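PDB 3LJX: MmoQ Response regulator, which probably makes cyclic di-GMP from two GTP as a full-length response regulator, of which this chain is the piece carrying the HDOD domain. Local coordinates for residues E32-E37 against A82-A87; Q41-D46 against A69-A74. All blocks are in the same frame, centred on the assembly; numbering follows the deposited sequence.

Contact 1 (E32-E37 against A82-A87); sequences EDVTAE and AVRQFA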
loop_
_atom_site.group_PDB
_atom_site.type_symbol
_atom_site.label_atom_id
_atom_site.label_comp_id
_atom_site.label_asym_id
_atom_site.label_seq_id
_atom_site.Cartn_x
_atom_site.Cartn_y
_atom_site.Cartn_z
ATOM N N GLU A 32 -21.814 -11.700 -14.741
ATOM C CA GLU A 32 -22.050 -13.133 -14.831
ATOM C C GLU A 32 -20.737 -13.894 -14.958
ATOM O O GLU A 32 -20.437 -14.776 -14.147
ATOM C CB GLU A 32 -22.950 -13.440 -16.032
ATOM C CG GLU A 32 -23.538 -14.849 -16.056
ATOM C CD GLU A 32 -24.837 -14.964 -15.270
ATOM O OE1 GLU A 32 -24.953 -14.331 -14.197
ATOM O OE2 GLU A 32 -25.742 -15.696 -15.731
ATOM N N ASP A 33 -19.946 -13.536 -15.966
ATOM C CA ASP A 33 -18.732 -14.283 -16.270
ATOM C C ASP A 33 -17.469 -13.423 -16.261
ATOM O O ASP A 33 -17.027 -12.936 -17.299
ATOM C CB ASP A 33 -18.880 -15.007 -17.610
ATOM C CG ASP A 33 -19.961 -16.077 -17.578
ATOM O OD1 ASP A 33 -20.957 -15.942 -18.323
ATOM O OD2 ASP A 33 -19.818 -17.049 -16.801
ATOM N N VAL A 34 -16.893 -13.249 -15.075
ATOM C CA VAL A 34 -15.650 -12.505 -14.914
ATOM C C VAL A 34 -14.502 -13.450 -14.595
ATOM O O VAL A 34 -14.682 -14.409 -13.844
ATOM C CB VAL A 34 -15.754 -11.482 -13.772
ATOM C CG1 VAL A 34 -16.496 -10.262 -14.242
ATOM C CG2 VAL A 34 -16.439 -12.104 -12.551
ATOM N N THR A 35 -13.325 -13.176 -15.157
ATOM C CA THR A 35 -12.139 -13.985 -14.886
ATOM C C THR A 35 -11.523 -13.631 -13.529
ATOM O O THR A 35 -11.720 -12.532 -13.007
ATOM C CB THR A 35 -11.055 -13.786 -15.964
ATOM O OG1 THR A 35 -10.732 -12.392 -16.062
ATOM C CG2 THR A 35 -11.534 -14.285 -17.324
ATOM N N ALA A 36 -10.773 -14.573 -12.967
ATOM C CA ALA A 36 -9.966 -14.308 -11.785
ATOM C C ALA A 36 -9.059 -13.125 -12.071
ATOM O O ALA A 36 -8.931 -12.202 -11.256
ATOM C CB ALA A 36 -9.137 -15.530 -11.437
ATOM N N GLU A 37 -8.446 -13.160 -13.250
ATOM C CA GLU A 37 -7.452 -12.178 -13.656
ATOM C C GLU A 37 -8.017 -10.763 -13.750
ATOM O O GLU A 37 -7.407 -9.817 -13.247
ATOM C CB GLU A 37 -6.809 -12.587 -14.986
ATOM C CG GLU A 37 -5.895 -13.814 -14.893
ATOM C CD GLU A 37 -6.647 -15.123 -14.609
ATOM O OE1 GLU A 37 -7.852 -15.226 -14.947
ATOM O OE2 GLU A 37 -6.017 -16.056 -14.055
ATOM N N ALA A 82 -14.887 -16.952 -2.808
ATOM C CA ALA A 82 -14.635 -16.257 -1.548
ATOM C C ALA A 82 -14.150 -14.829 -1.799
ATOM O O ALA A 82 -14.632 -13.887 -1.176
ATOM C CB ALA A 82 -13.641 -17.026 -0.682
ATOM N N VAL A 83 -13.215 -14.660 -2.733
ATOM C CA VAL A 83 -12.697 -13.332 -3.007
ATOM C C VAL A 83 -13.815 -12.448 -3.557
ATOM O O VAL A 83 -13.900 -11.254 -3.231
ATOM C CB VAL A 83 -11.491 -13.378 -3.965
ATOM C CG1 VAL A 83 -11.211 -11.997 -4.555
ATOM C CG2 VAL A 83 -10.270 -13.945 -3.232
ATOM N N ARG A 84 -14.686 -13.042 -4.369
ATOM C CA ARG A 84 -15.819 -12.308 -4.925
ATOM C C ARG A 84 -16.727 -11.751 -3.820
ATOM O O ARG A 84 -17.192 -10.606 -3.897
ATOM C CB ARG A 84 -16.618 -13.180 -5.889
ATOM C CG ARG A 84 -17.687 -12.407 -6.639
ATOM C CD ARG A 84 -18.774 -13.323 -7.163
ATOM N NE ARG A 84 -18.671 -13.525 -8.599
ATOM C CZ ARG A 84 -18.215 -14.637 -9.161
ATOM N NH1 ARG A 84 -17.826 -15.659 -8.395
ATOM N NH2 ARG A 84 -18.159 -14.725 -10.485
ATOM N N GLN A 85 -16.962 -12.549 -2.782
ATOM C CA GLN A 85 -17.723 -12.082 -1.621
ATOM C C GLN A 85 -17.168 -10.765 -1.052
ATOM O O GLN A 85 -17.931 -9.872 -0.681
ATOM C CB GLN A 85 -17.753 -13.157 -0.526
ATOM C CG GLN A 85 -18.587 -14.382 -0.889
ATOM C CD GLN A 85 -20.066 -14.072 -0.917
ATOM O OE1 GLN A 85 -20.593 -13.464 0.017
ATOM N NE2 GLN A 85 -20.748 -14.487 -1.985
ATOM N N PHE A 86 -15.843 -10.650 -0.962
ATOM C CA PHE A 86 -15.243 -9.434 -0.425
ATOM C C PHE A 86 -15.494 -8.270 -1.370
ATOM O O PHE A 86 -15.787 -7.144 -0.933
ATOM C CB PHE A 86 -13.744 -9.625 -0.189
ATOM C CG PHE A 86 -13.438 -10.341 1.088
ATOM C CD1 PHE A 86 -13.317 -9.639 2.275
ATOM C CD2 PHE A 86 -13.309 -11.723 1.112
ATOM C CE1 PHE A 86 -13.050 -10.300 3.470
ATOM C CE2 PHE A 86 -13.051 -12.395 2.303
ATOM C CZ PHE A 86 -12.923 -11.683 3.485
ATOM N N ALA A 87 -15.381 -8.547 -2.669
ATOM C CA ALA A 87 -15.682 -7.544 -3.695
ATOM C C ALA A 87 -17.146 -7.073 -3.656
ATOM O O ALA A 87 -17.419 -5.873 -3.751
ATOM C CB ALA A 87 -15.306 -8.055 -5.077
#
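Arg84 and Val34 make the one close van der Waals touch of this small contact, in which a long side chain of one helix reaches a methyl group on the turn before another. The tip of the guanidinium does the touching: Arg84 NH2 lies 3.8 Å from Val34 CG2, which meets the group obliquely. With CG anti to the backbone N (chi1 -172°), the arginine first runs straight out from helix 80-88; a bend at chi3 then turns its head toward the 32-37 turn. The setting is the all-helical HDOD domain, where residues 32-35 belong to the link between helix 19-29 and helix 36-43. Val34 also packs on Leu28, while Thr35, the N-cap residue of helix 36-43, caps Ala38 N through its OG1.

Polar attraction across the two segments is slight. The carbonyl oxygen Glu32 O stands 4.3 Å from Arg84 NH2, too long for a hydrogen bond, and it too lies oblique to the guanidinium. Asp33 OD2 is 6.9 Å from Arg84 NH2 and poorly ordered, so any pull between these opposite charges is likely to be weak. Within the same guanidinium, Arg84 NE makes a weak hydrogen bond to Ala29 O at the end of helix 19-29.

Contact 2 (Q41-D46 against A69-A74); sequences QLIQTD and ASVIDA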
loop_
_atom_site.group_PDB
_atom_site.type_symbol
_atom_site.label_atom_id
_atom_site.label_comp_id
_atom_site.label_asym_id
_atom_site.label_seq_id
_atom_site.Cartn_x
_atom_site.Cartn_y
_atom_site.Cartn_z
ATOM N N GLN A 41 -6.954 -7.701 -11.219
ATOM C CA GLN A 41 -6.371 -6.490 -11.787
ATOM C C GLN A 41 -7.112 -5.261 -11.277
ATOM O O GLN A 41 -6.511 -4.238 -10.938
ATOM C CB GLN A 41 -6.433 -6.533 -13.318
ATOM C CG GLN A 41 -5.339 -7.365 -13.967
ATOM C CD GLN A 41 -4.137 -6.524 -14.390
ATOM O OE1 GLN A 41 -3.119 -6.461 -13.688
ATOM N NE2 GLN A 41 -4.253 -5.870 -15.547
ATOM N N LEU A 42 -8.430 -5.377 -11.213
ATOM C CA LEU A 42 -9.252 -4.262 -10.802
ATOM C C LEU A 42 -9.188 -4.060 -9.285
ATOM O O LEU A 42 -9.057 -2.931 -8.801
ATOM C CB LEU A 42 -10.683 -4.483 -11.276
ATOM C CG LEU A 42 -11.622 -3.315 -11.037
ATOM C CD1 LEU A 42 -10.933 -2.013 -11.399
ATOM C CD2 LEU A 42 -12.903 -3.501 -11.843
ATOM N N ILE A 43 -9.264 -5.155 -8.533
ATOM C CA ILE A 43 -9.302 -5.071 -7.073
ATOM C C ILE A 43 -7.981 -4.517 -6.547
ATOM O O ILE A 43 -7.950 -3.780 -5.558
ATOM C CB ILE A 43 -9.557 -6.449 -6.435
ATOM C CG1 ILE A 43 -11.033 -6.835 -6.568
ATOM C CG2 ILE A 43 -9.156 -6.456 -4.965
ATOM C CD1 ILE A 43 -11.344 -8.248 -6.111
ATOM N N GLN A 44 -6.884 -4.866 -7.214
ATOM C CA GLN A 44 -5.591 -4.470 -6.687
ATOM C C GLN A 44 -5.278 -3.002 -6.982
ATOM O O GLN A 44 -4.176 -2.544 -6.707
ATOM C CB GLN A 44 -4.475 -5.389 -7.174
ATOM C CG GLN A 44 -4.124 -5.185 -8.626
ATOM C CD GLN A 44 -2.934 -6.022 -9.030
ATOM O OE1 GLN A 44 -2.521 -6.920 -8.292
ATOM N NE2 GLN A 44 -2.365 -5.730 -10.204
ATOM N N THR A 45 -6.242 -2.262 -7.530
ATOM C CA THR A 45 -6.098 -0.807 -7.598
ATOM C C THR A 45 -6.583 -0.166 -6.290
ATOM O O THR A 45 -6.421 1.044 -6.085
ATOM C CB THR A 45 -6.876 -0.166 -8.769
ATOM O OG1 THR A 45 -8.280 -0.427 -8.623
ATOM C CG2 THR A 45 -6.384 -0.692 -10.106
ATOM N N ASP A 46 -7.178 -0.973 -5.411
ATOM C CA ASP A 46 -7.718 -0.444 -4.156
ATOM C C ASP A 46 -7.001 -0.990 -2.917
ATOM O O ASP A 46 -7.080 -2.185 -2.615
ATOM C CB ASP A 46 -9.218 -0.716 -4.045
ATOM C CG ASP A 46 -9.797 -0.190 -2.747
ATOM O OD1 ASP A 46 -9.720 1.040 -2.519
ATOM O OD2 ASP A 46 -10.321 -1.001 -1.952
ATOM N N ALA A 69 0.615 -12.504 -1.258
ATOM C CA ALA A 69 0.930 -11.086 -1.307
ATOM C C ALA A 69 0.461 -10.477 -2.627
ATOM O O ALA A 69 1.032 -9.501 -3.113
ATOM C CB ALA A 69 2.439 -10.873 -1.119
ATOM N N SER A 70 -0.572 -11.067 -3.213
ATOM C CA SER A 70 -1.250 -10.454 -4.347
ATOM C C SER A 70 -2.693 -10.962 -4.430
ATOM O O SER A 70 -2.996 -12.093 -4.018
ATOM C CB SER A 70 -0.520 -10.791 -5.639
ATOM O OG SER A 70 -0.610 -12.182 -5.885
ATOM N N VAL A 71 -3.588 -10.141 -4.969
ATOM C CA VAL A 71 -4.970 -10.570 -5.090
ATOM C C VAL A 71 -5.061 -11.858 -5.913
ATOM O O VAL A 71 -5.804 -12.774 -5.556
ATOM C CB VAL A 71 -5.842 -9.484 -5.704
ATOM C CG1 VAL A 71 -7.317 -9.887 -5.643
ATOM C CG2 VAL A 71 -5.609 -8.164 -4.972
ATOM N N ILE A 72 -4.289 -11.951 -6.998
ATOM C CA ILE A 72 -4.389 -13.139 -7.855
ATOM C C ILE A 72 -3.930 -14.405 -7.104
ATOM O O ILE A 72 -4.529 -15.476 -7.245
ATOM C CB ILE A 72 -3.636 -12.967 -9.171
ATOM C CG1 ILE A 72 -3.967 -14.115 -10.126
ATOM C CG2 ILE A 72 -2.142 -12.880 -8.924
ATOM C CD1 ILE A 72 -5.408 -14.132 -10.580
ATOM N N ASP A 73 -2.891 -14.281 -6.281
ATOM C CA ASP A 73 -2.478 -15.418 -5.453
ATOM C C ASP A 73 -3.508 -15.758 -4.377
ATOM O O ASP A 73 -3.726 -16.932 -4.068
ATOM C CB ASP A 73 -1.108 -15.180 -4.832
ATOM C CG ASP A 73 -0.007 -15.152 -5.871
ATOM O OD1 ASP A 73 -0.073 -15.968 -6.824
ATOM O OD2 ASP A 73 0.913 -14.306 -5.741
ATOM N N ALA A 74 -4.148 -14.742 -3.808
ATOM C CA ALA A 74 -5.215 -15.015 -2.847
ATOM C C ALA A 74 -6.340 -15.820 -3.518
ATOM O O ALA A 74 -6.848 -16.805 -2.958
ATOM C CB ALA A 74 -5.752 -13.718 -2.244
HETATM O O HOH W 1 -2.348 -7.716 -5.580
HETATM O O HOH W 2 -2.926 -9.543 -8.223
#
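Gln44 OE1 is gripped by two waters that tie it to the start of helix 71-78. Water 1 donates to this oxygen at 2.8 Å and accepts from Val71 N, while water 2 donates to it at 2.7 Å and accepts from Ile72 N. The amide oxygen thus reaches two successive N-H groups of the helix's first turn through solvent. Gln44 sends CG between its own N and carbonyl carbon (chi1 73°), and the chain beyond is extended, which carries the amide out to these waters.

Beside the water bridge the direct contact is apolar. Val71 CG2 touches Gln44 CB at 3.7 Å and Ile43 CG2 at 3.9 Å, while its other methyl, CG1, lies 4.0 Å from Ile43 CG2. The valine and isoleucine side chains cross at about a right angle, both methyls of Val71 meeting the one branch of Ile43. An alanine in place of Val71 would probably leave a gap against Ile43 CG2 and Gln44 CB, taking away most of the apolar contact between the two helix ends.

Each segment is also secured from within. Ser70, the N-cap residue of helix 71-78, accepts from Asp73 N through OG, and the same hydroxyl donates to Asp73 OD2 at 2.6 Å, meeting it from above the carboxylate plane; Asp73 OD1 pairs with Lys133 of helix 132-141. Across the contact, a type I turn runs from Ile43 to Asp46, and Leu42 O accepts from both Thr45 N and Thr45 OG1. In this all-helical HDOD domain the end of helix 36-43 therefore meets the start of helix 71-78 through direct hydrocarbon packing, whereas the polar link, having no direct hydrogen bond, depends on ordered water.

Helix packing in the HDOD domain can be followed from helix 36-43, which both contacts use: contact 1 involves the turn leading into it, and contact 2 its far end. Their centres lie 11 Å apart on the same side of the chain's centre. Along the chain the segments come as 32-37, 41-46, 69-74 and 82-87, so the pairing of contact 1 encloses that of contact 2. The partner helices, 71-78 and 80-88, are consecutive. Ile43 CD1 packs on both Val83 CG1 and Ala87 CB, and Ile72 CD1 meets Glu37 OE2, joining the two contacts directly. The consecutive pair thus packs along one short helix, bringing segments far apart in sequence together in one helical part of the HDOD domain.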